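Chintase (Rhizomucor miehei, PDB 5YUQ) hydrolyses the beta-1,4 linkages between N-acetylglucosamine units of chitin, probably on a chain held in a tunnel-shaped active site. Local coordinates at residues 201-206 with 250-255; 283-288 with 322-327; 303-308 with 312-317. All blocks are in the same frame, centred on the assembly; numbering follows the deposited sequence.

Interactions 2 and 3 are joined through neighbouring antiparallel strands. Strand 312-317 of interaction 3 lies beside strand 322-325 of interaction 2, with Leu324 N 2.8 Å from Ala315 O, and the two contacts are centred about 10 Å apart. Along the chain, the 303-317 hairpin is nested inside the loop that interaction 2 closes. Interaction 1 is a surface contact between loops, centred about 14 Å from interaction 3 and about 18 Å from interaction 2. A weak hydrogen bond between Tyr252 OH and Asp307 OD2, 2.7 Å apart, ties it to the hairpin. Most of this lies between strands 228-240 and 346-350, consistent with the insertion domain that flanks the substrate groove in many family 18 chitinases.

Interaction 1: residues 201-206 with 250-255; sequences PKVTGV and GLYVPI
Val203 lays its CG1 methyl over one face of the Tyr252 ring, and this CH-pi contact is the tight part of the meeting between 201-206 and 250-255. The methyl carbon is 3.8 Å from the ring centroid, displaced toward the CD1 and CG side, with CD1 itself 3.5 Å from Val203 CG1. Its place over the ring follows from chi1 of -179°, which sets CG1 anti to the backbone N of Val203. The opposite ring face is covered by Leu251 CD2 from its own segment, so the aromatic plane is sandwiched between two aliphatic groups. The looser part is at the ring edge, where Val206 CG1 comes near the plane at 3.9 Å from Tyr252 CD1. All three touching residues keep some exposure to solvent, and the contact between the segments is apolar throughout. Tyr252 is also the centre of an inverse gamma turn, closed by Val253 N bonding to Leu251 O. Loop 184-200 runs close to both sides: Asn190 bonds to the backbone of Thr204 and Gly205, and Ala191 to that of Val253. The contact thus joins the surface loop ahead of helix 211-220 to the loop that follows strand 228-240.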
loop_
_atom_site.group_PDB
_atom_site.type_symbol
_atom_site.label_atom_id
_atom_site.label_comp_id
_atom_site.label_asym_id
_atom_site.label_seq_id
_atom_site.Cartn_x
_atom_site.Cartn_y
_atom_site.Cartn_z
ATOM N N PRO A 201 8.024 7.852 20.332
ATOM C CA PRO A 201 7.170 8.903 20.902
ATOM C C PRO A 201 7.835 10.229 21.258
ATOM O O PRO A 201 7.194 11.194 21.514
ATOM C CB PRO A 201 6.615 8.258 22.187
ATOM C CG PRO A 201 6.705 6.841 21.977
ATOM C CD PRO A 201 8.006 6.663 21.286
ATOM N N LYS A 202 9.137 10.236 21.277
ATOM C CA LYS A 202 9.920 11.443 21.520
ATOM C C LYS A 202 9.874 12.409 20.334
ATOM O O LYS A 202 10.201 13.588 20.476
ATOM C CB LYS A 202 11.368 11.077 21.870
ATOM C CG LYS A 202 11.517 10.466 23.268
ATOM C CD LYS A 202 12.770 9.602 23.392
ATOM C CE LYS A 202 14.040 10.431 23.518
ATOM N NZ LYS A 202 14.079 11.192 24.799
ATOM N N VAL A 203 9.467 11.905 19.169
ATOM C CA VAL A 203 9.313 12.734 17.975
ATOM C C VAL A 203 7.872 13.215 17.838
ATOM O O VAL A 203 6.957 12.405 17.695
ATOM C CB VAL A 203 9.686 11.948 16.697
ATOM C CG1 VAL A 203 9.548 12.831 15.466
ATOM C CG2 VAL A 203 11.093 11.396 16.798
ATOM N N THR A 204 7.667 14.531 17.878
ATOM C CA THR A 204 6.328 15.083 17.721
ATOM C C THR A 204 6.135 15.625 16.313
ATOM O O THR A 204 7.101 15.773 15.558
ATOM C CB THR A 204 6.051 16.207 18.735
ATOM O OG1 THR A 204 7.101 17.178 18.669
ATOM C CG2 THR A 204 5.974 15.646 20.144
ATOM N N GLY A 205 4.885 15.900 15.956
ATOM C CA GLY A 205 4.591 16.522 14.679
ATOM C C GLY A 205 4.557 15.572 13.505
ATOM O O GLY A 205 4.552 16.001 12.353
ATOM N N VAL A 206 4.540 14.272 13.795
ATOM C CA VAL A 206 4.428 13.258 12.750
ATOM C C VAL A 206 3.369 12.254 13.185
ATOM O O VAL A 206 2.908 12.289 14.328
ATOM C CB VAL A 206 5.758 12.523 12.494
ATOM C CG1 VAL A 206 6.859 13.512 12.077
ATOM C CG2 VAL A 206 6.183 11.734 13.718
ATOM N N GLY A 250 18.541 16.733 11.499
ATOM C CA GLY A 250 17.853 15.464 11.366
ATOM C C GLY A 250 16.709 15.625 10.384
ATOM O O GLY A 250 16.589 16.658 9.710
ATOM N N LEU A 251 15.861 14.606 10.313
ATOM C CA LEU A 251 14.761 14.568 9.358
ATOM C C LEU A 251 13.545 15.357 9.818
ATOM O O LEU A 251 12.828 15.934 9.002
ATOM C CB LEU A 251 14.353 13.106 9.119
ATOM C CG LEU A 251 13.034 12.829 8.387
ATOM C CD1 LEU A 251 13.098 13.317 6.945
ATOM C CD2 LEU A 251 12.698 11.331 8.435
ATOM N N TYR A 252 13.302 15.372 11.124
ATOM C CA TYR A 252 11.989 15.763 11.639
ATOM C C TYR A 252 11.830 17.269 11.810
ATOM O O TYR A 252 11.645 17.770 12.918
ATOM C CB TYR A 252 11.703 15.008 12.940
ATOM C CG TYR A 252 11.769 13.507 12.742
ATOM C CD1 TYR A 252 10.711 12.818 12.165
ATOM C CD2 TYR A 252 12.901 12.788 13.103
ATOM C CE1 TYR A 252 10.771 11.450 11.965
ATOM C CE2 TYR A 252 12.977 11.417 12.901
ATOM C CZ TYR A 252 11.906 10.758 12.332
ATOM O OH TYR A 252 11.964 9.402 12.138
ATOM N N VAL A 253 11.888 17.981 10.690
ATOM C CA VAL A 253 11.869 19.437 10.693
ATOM C C VAL A 253 10.542 19.966 10.172
ATOM O O VAL A 253 9.819 19.254 9.476
ATOM C CB VAL A 253 13.011 19.994 9.816
ATOM C CG1 VAL A 253 14.352 19.513 10.336
ATOM C CG2 VAL A 253 12.822 19.577 8.360
ATOM N N PRO A 254 10.202 21.214 10.519
ATOM C CA PRO A 254 8.916 21.753 10.070
ATOM C C PRO A 254 8.802 21.810 8.548
ATOM O O PRO A 254 9.776 22.140 7.863
ATOM C CB PRO A 254 8.912 23.161 10.670
ATOM C CG PRO A 254 9.736 23.016 11.904
ATOM C CD PRO A 254 10.853 22.099 11.501
ATOM N N ILE A 255 7.626 21.464 8.030
ATOM C CA ILE A 255 7.379 21.499 6.590
ATOM C C ILE A 255 6.244 22.442 6.226
ATOM O O ILE A 255 5.443 22.833 7.078
ATOM C CB ILE A 255 7.036 20.108 6.029
ATOM C CG1 ILE A 255 5.854 19.491 6.782
ATOM C CG2 ILE A 255 8.260 19.194 6.083
ATOM C CD1 ILE A 255 5.260 18.281 6.077
#

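Interaction 2: residues 283-288 with 322-327; sequences GQYIWR and KVLSFD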
loop_
_atom_site.group_PDB
_atom_site.type_symbol
_atom_site.label_atom_id
_atom_site.label_comp_id
_atom_site.label_asym_id
_atom_site.label_seq_id
_atom_site.Cartn_x
_atom_site.Cartn_y
_atom_site.Cartn_z
ATOM N N GLY A 283 3.682 14.024 -4.450
ATOM C CA GLY A 283 5.059 14.129 -3.996
ATOM C C GLY A 283 5.852 12.872 -4.267
ATOM O O GLY A 283 7.007 12.766 -3.863
ATOM N N GLN A 284 5.230 11.933 -4.972
ATOM C CA GLN A 284 5.843 10.641 -5.265
ATOM C C GLN A 284 7.134 10.799 -6.062
ATOM O O GLN A 284 7.221 11.593 -6.999
ATOM C CB GLN A 284 4.852 9.753 -6.014
ATOM C CG GLN A 284 5.408 8.397 -6.428
ATOM C CD GLN A 284 4.375 7.548 -7.142
ATOM O OE1 GLN A 284 3.633 6.793 -6.510
ATOM N NE2 GLN A 284 4.320 7.672 -8.470
ATOM N N TYR A 285 8.138 10.028 -5.670
ATOM C CA TYR A 285 9.439 10.055 -6.302
ATOM C C TYR A 285 9.848 8.592 -6.410
ATOM O O TYR A 285 10.220 7.981 -5.411
ATOM C CB TYR A 285 10.392 10.814 -5.380
ATOM C CG TYR A 285 11.391 11.701 -6.078
ATOM C CD1 TYR A 285 12.549 11.169 -6.605
ATOM C CD2 TYR A 285 11.189 13.069 -6.171
ATOM C CE1 TYR A 285 13.473 11.955 -7.226
ATOM C CE2 TYR A 285 12.124 13.880 -6.804
ATOM C CZ TYR A 285 13.258 13.306 -7.325
ATOM O OH TYR A 285 14.203 14.083 -7.957
ATOM N N ILE A 286 9.756 8.004 -7.599
ATOM C CA ILE A 286 9.965 6.554 -7.690
ATOM C C ILE A 286 11.440 6.181 -7.681
ATOM O O ILE A 286 12.304 6.994 -8.008
ATOM C CB ILE A 286 9.263 5.910 -8.904
ATOM C CG1 ILE A 286 9.878 6.404 -10.215
ATOM C CG2 ILE A 286 7.765 6.181 -8.861
ATOM C CD1 ILE A 286 9.514 5.524 -11.399
ATOM N N TRP A 287 11.731 4.948 -7.294
ATOM C CA TRP A 287 13.112 4.520 -7.160
ATOM C C TRP A 287 13.912 4.728 -8.439
ATOM O O TRP A 287 15.078 5.127 -8.377
ATOM C CB TRP A 287 13.206 3.059 -6.732
ATOM C CG TRP A 287 14.625 2.597 -6.735
ATOM C CD1 TRP A 287 15.236 1.821 -7.678
ATOM C CD2 TRP A 287 15.627 2.908 -5.759
ATOM N NE1 TRP A 287 16.559 1.631 -7.346
ATOM C CE2 TRP A 287 16.822 2.286 -6.169
ATOM C CE3 TRP A 287 15.627 3.649 -4.573
ATOM C CZ2 TRP A 287 18.002 2.374 -5.432
ATOM C CZ3 TRP A 287 16.798 3.741 -3.843
ATOM C CH2 TRP A 287 17.971 3.108 -4.276
ATOM N N ARG A 288 13.308 4.469 -9.591
ATOM C CA ARG A 288 14.038 4.610 -10.864
ATOM C C ARG A 288 14.659 6.019 -10.936
ATOM O O ARG A 288 15.767 6.133 -11.380
ATOM C CB ARG A 288 13.205 4.386 -12.095
ATOM C CG ARG A 288 12.709 2.969 -12.261
ATOM C CD ARG A 288 11.769 2.727 -13.423
ATOM N NE ARG A 288 12.466 2.790 -14.709
ATOM C CZ ARG A 288 13.174 1.799 -15.213
ATOM N NH1 ARG A 288 13.292 0.623 -14.611
ATOM N NH2 ARG A 288 13.752 1.972 -16.364
ATOM N N LYS A 322 13.630 20.875 -0.649
ATOM C CA LYS A 322 12.879 19.627 -0.623
ATOM C C LYS A 322 13.575 18.590 0.232
ATOM O O LYS A 322 14.777 18.383 0.104
ATOM C CB LYS A 322 12.757 19.075 -2.044
ATOM C CG LYS A 322 12.313 20.106 -3.064
ATOM C CD LYS A 322 11.930 19.472 -4.389
ATOM C CE LYS A 322 13.129 18.987 -5.171
ATOM N NZ LYS A 322 12.806 18.884 -6.626
ATOM N N VAL A 323 12.812 17.921 1.087
ATOM C CA VAL A 323 13.301 16.702 1.722
ATOM C C VAL A 323 12.629 15.496 1.080
ATOM O O VAL A 323 11.414 15.478 0.886
ATOM C CB VAL A 323 13.097 16.697 3.254
ATOM C CG1 VAL A 323 11.629 16.872 3.606
ATOM C CG2 VAL A 323 13.654 15.409 3.851
ATOM N N LEU A 324 13.440 14.515 0.700
ATOM C CA LEU A 324 12.943 13.266 0.141
ATOM C C LEU A 324 13.116 12.194 1.179
ATOM O O LEU A 324 14.238 11.913 1.596
ATOM C CB LEU A 324 13.754 12.876 -1.106
ATOM C CG LEU A 324 13.517 11.476 -1.689
ATOM C CD1 LEU A 324 12.139 11.373 -2.285
ATOM C CD2 LEU A 324 14.589 11.148 -2.734
ATOM N N SER A 325 12.008 11.595 1.615
ATOM C CA SER A 325 12.094 10.396 2.431
ATOM C C SER A 325 11.900 9.235 1.483
ATOM O O SER A 325 10.945 9.226 0.710
ATOM C CB SER A 325 11.003 10.364 3.495
ATOM O OG SER A 325 10.969 9.066 4.084
ATOM N N PHE A 326 12.793 8.256 1.532
ATOM C CA PHE A 326 12.692 7.134 0.603
ATOM C C PHE A 326 13.120 5.816 1.216
ATOM O O PHE A 326 13.376 5.745 2.416
ATOM C CB PHE A 326 13.431 7.419 -0.723
ATOM C CG PHE A 326 14.936 7.592 -0.603
ATOM C CD1 PHE A 326 15.483 8.731 -0.022
ATOM C CD2 PHE A 326 15.800 6.633 -1.141
ATOM C CE1 PHE A 326 16.867 8.899 0.057
ATOM C CE2 PHE A 326 17.182 6.795 -1.065
ATOM C CZ PHE A 326 17.717 7.927 -0.472
ATOM N N ASP A 327 13.153 4.770 0.395
ATOM C CA ASP A 327 13.679 3.486 0.822
ATOM C C ASP A 327 14.706 3.007 -0.172
ATOM O O ASP A 327 14.557 3.208 -1.378
ATOM C CB ASP A 327 12.566 2.459 0.974
ATOM C CG ASP A 327 11.938 2.518 2.336
ATOM O OD1 ASP A 327 12.463 1.848 3.251
ATOM O OD2 ASP A 327 10.950 3.265 2.510
#
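Tyr285 and Leu324 meet with their side chains crossing at about a right angle. The touching branch is Leu324 CD1, which lies 3.6 Å from Tyr285 CB and 3.9 Å from Tyr285 CG, at the root of the aromatic side chain. Leu324 CG is anti to its own backbone N (chi1 170°), which carries the methyl out from the strand toward the tyrosine. The Tyr285 ring leads away from the leucine, and its OH bonds to Glu293. Both residues also rest on Ile290, which touches Phe326 too, and on Val238 of strand 228-240, which pairs antiparallel with 284-286 and with 322-325, so the contact spans two strands that flank a common partner. These antiparallel strands, inserted in the chain after the seventh barrel strand and pairing with its extension, are consistent with the alpha+beta insertion domain of many family 18 chitinases. Farther along, where helix 287-292 begins, Trp287 and Phe326 meet obliquely, edges rather than faces together: Phe326 CD2 and CE2 both lie 4.1 Å from Trp287 CZ3, which is near the plane of the phenyl ring. Trp287 CE3 and CZ3 both lie 3.4 Å from Asp327 O. The polar ends turn elsewhere: Trp287 NE1 bonds to Asp356, while Asp327 OD1, leading away from the contact, bonds to Ser331 and pairs with Lys335.

Interaction 3: residues 303-308 with 312-317; sequences VTYWDD and TPYAYS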
loop_
_atom_site.group_PDB
_atom_site.type_symbol
_atom_site.label_atom_id
_atom_site.label_comp_id
_atom_site.label_asym_id
_atom_site.label_seq_id
_atom_site.Cartn_x
_atom_site.Cartn_y
_atom_site.Cartn_z
ATOM N N VAL A 303 21.718 16.067 -0.849
ATOM C CA VAL A 303 22.636 15.588 0.175
ATOM C C VAL A 303 21.894 14.507 0.965
ATOM O O VAL A 303 20.800 14.747 1.491
ATOM C CB VAL A 303 23.093 16.723 1.105
ATOM C CG1 VAL A 303 23.937 16.168 2.242
ATOM C CG2 VAL A 303 23.878 17.782 0.314
ATOM N N THR A 304 22.480 13.316 1.037
ATOM C CA THR A 304 21.779 12.169 1.621
ATOM C C THR A 304 22.151 11.919 3.089
ATOM O O THR A 304 23.281 12.176 3.506
ATOM C CB THR A 304 21.992 10.903 0.768
ATOM O OG1 THR A 304 21.581 11.168 -0.577
ATOM C CG2 THR A 304 21.175 9.741 1.300
ATOM N N TYR A 305 21.179 11.432 3.861
ATOM C CA TYR A 305 21.337 11.132 5.275
ATOM C C TYR A 305 20.661 9.805 5.580
ATOM O O TYR A 305 19.983 9.226 4.731
ATOM C CB TYR A 305 20.658 12.207 6.120
ATOM C CG TYR A 305 21.192 13.609 5.919
ATOM C CD1 TYR A 305 22.265 14.071 6.666
ATOM C CD2 TYR A 305 20.611 14.470 5.002
ATOM C CE1 TYR A 305 22.760 15.356 6.491
ATOM C CE2 TYR A 305 21.110 15.757 4.817
ATOM C CZ TYR A 305 22.172 16.188 5.575
ATOM O OH TYR A 305 22.665 17.466 5.403
ATOM N N TRP A 306 20.841 9.330 6.802
ATOM C CA TRP A 306 20.133 8.143 7.260
ATOM C C TRP A 306 19.458 8.513 8.551
ATOM O O TRP A 306 20.064 9.154 9.412
ATOM C CB TRP A 306 21.106 6.993 7.501
ATOM C CG TRP A 306 20.459 5.743 8.068
ATOM C CD1 TRP A 306 20.373 5.389 9.381
ATOM C CD2 TRP A 306 19.839 4.689 7.324
ATOM N NE1 TRP A 306 19.724 4.175 9.501
ATOM C CE2 TRP A 306 19.396 3.725 8.247
ATOM C CE3 TRP A 306 19.626 4.465 5.959
ATOM C CZ2 TRP A 306 18.743 2.558 7.850
ATOM C CZ3 TRP A 306 18.982 3.314 5.566
ATOM C CH2 TRP A 306 18.553 2.368 6.504
ATOM N N ASP A 307 18.193 8.130 8.694
ATOM C CA ASP A 307 17.499 8.363 9.947
ATOM C C ASP A 307 17.534 7.089 10.779
ATOM O O ASP A 307 16.885 6.094 10.441
ATOM C CB ASP A 307 16.055 8.784 9.704
ATOM C CG ASP A 307 15.300 8.979 10.990
ATOM O OD1 ASP A 307 15.799 9.720 11.860
ATOM O OD2 ASP A 307 14.214 8.386 11.154
ATOM N N ASP A 308 18.295 7.119 11.866
ATOM C CA ASP A 308 18.460 5.932 12.700
ATOM C C ASP A 308 17.169 5.516 13.413
ATOM O O ASP A 308 16.979 4.341 13.684
ATOM C CB ASP A 308 19.596 6.125 13.711
ATOM C CG ASP A 308 19.961 4.841 14.433
ATOM O OD1 ASP A 308 20.079 3.786 13.770
ATOM O OD2 ASP A 308 20.124 4.881 15.670
ATOM N N THR A 312 15.475 4.556 7.785
ATOM C CA THR A 312 15.266 4.903 6.376
ATOM C C THR A 312 16.184 6.037 5.949
ATOM O O THR A 312 16.572 6.864 6.777
ATOM C CB THR A 312 13.808 5.341 6.093
ATOM O OG1 THR A 312 13.474 6.474 6.907
ATOM C CG2 THR A 312 12.824 4.212 6.390
ATOM N N PRO A 313 16.512 6.086 4.651
ATOM C CA PRO A 313 17.345 7.179 4.138
ATOM C C PRO A 313 16.486 8.399 3.862
ATOM O O PRO A 313 15.283 8.280 3.627
ATOM C CB PRO A 313 17.861 6.617 2.813
ATOM C CG PRO A 313 16.725 5.728 2.349
ATOM C CD PRO A 313 16.216 5.079 3.614
ATOM N N TYR A 314 17.102 9.571 3.894
ATOM C CA TYR A 314 16.416 10.756 3.434
ATOM C C TYR A 314 17.442 11.674 2.822
ATOM O O TYR A 314 18.640 11.505 3.040
ATOM C CB TYR A 314 15.640 11.444 4.564
ATOM C CG TYR A 314 16.482 11.984 5.695
ATOM C CD1 TYR A 314 16.918 11.156 6.726
ATOM C CD2 TYR A 314 16.812 13.328 5.754
ATOM C CE1 TYR A 314 17.671 11.656 7.771
ATOM C CE2 TYR A 314 17.560 13.833 6.791
ATOM C CZ TYR A 314 17.994 12.998 7.789
ATOM O OH TYR A 314 18.747 13.505 8.817
ATOM N N ALA A 315 16.980 12.620 2.017
ATOM C CA ALA A 315 17.902 13.496 1.317
ATOM C C ALA A 315 17.325 14.893 1.262
ATOM O O ALA A 315 16.110 15.073 1.220
ATOM C CB ALA A 315 18.181 12.962 -0.085
ATOM N N TYR A 316 18.199 15.891 1.280
ATOM C CA TYR A 316 17.743 17.264 1.214
ATOM C C TYR A 316 18.289 17.948 -0.035
ATOM O O TYR A 316 19.475 17.842 -0.345
ATOM C CB TYR A 316 18.169 18.039 2.458
ATOM C CG TYR A 316 17.713 19.479 2.420
ATOM C CD1 TYR A 316 16.367 19.805 2.559
ATOM C CD2 TYR A 316 18.618 20.509 2.223
ATOM C CE1 TYR A 316 15.940 21.130 2.513
ATOM C CE2 TYR A 316 18.198 21.827 2.178
ATOM C CZ TYR A 316 16.862 22.125 2.322
ATOM O OH TYR A 316 16.458 23.439 2.271
ATOM N N SER A 317 17.404 18.636 -0.749
ATOM C CA SER A 317 17.806 19.453 -1.884
ATOM C C SER A 317 17.590 20.908 -1.533
ATOM O O SER A 317 16.453 21.344 -1.375
ATOM C CB SER A 317 16.973 19.105 -3.118
ATOM O OG SER A 317 17.215 20.050 -4.156
HETATM O O HOH W 1 19.485 11.933 10.631
#
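Tyr305 and Tyr314 face each other in a hydrogen-bonded pair of an antiparallel hairpin, and their backbones satisfy one another in both directions. Tyr305 N gives a 2.7 Å bond to Tyr314 O, reaching it nearly along the C=O axis. The return bond, Tyr314 N to Tyr305 O, is 3.0 Å long, and its donor sits well above the carbonyl plane. Val303 and Tyr316 exchange two more bonds, 2.9 Å from Val303 N to Tyr316 O and 2.8 Å from Tyr316 N to Val303 O. Near the turn, Asp307 N bonds to Thr312 O in a nearly straight bond (169°), whereas the reverse bond from Thr312 N is long and weak. On the face that carries the tyrosines, Tyr305 CB sits over the Tyr314 ring, 3.5 Å from its centroid; the ring planes are only 18° apart, but the rings are offset too far to stack. Tyr314 CG lies between its backbone N and carbonyl carbon (chi1 64°), which swings the ring across to Tyr305 and puts Asp307 N at its edge. A water gives a hydrogen to Trp306 O and is hydrogen-bonded to Tyr314 OH at 2.5 Å, short enough to be read with caution. Across the other face, Trp306 spreads its indole over the backbone of Thr312, with Trp306 CZ3 3.8 Å from Pro313 CD. Thr304 OG1 bonds to Ile295 O, Tyr316 OH to Ser321 OG and Thr312 OG1 to Ser310. Asp307 OD2 is held by Ser310 in the turn and, weakly, by Tyr252 OH of interaction 1, which would be expected to favour its charged form.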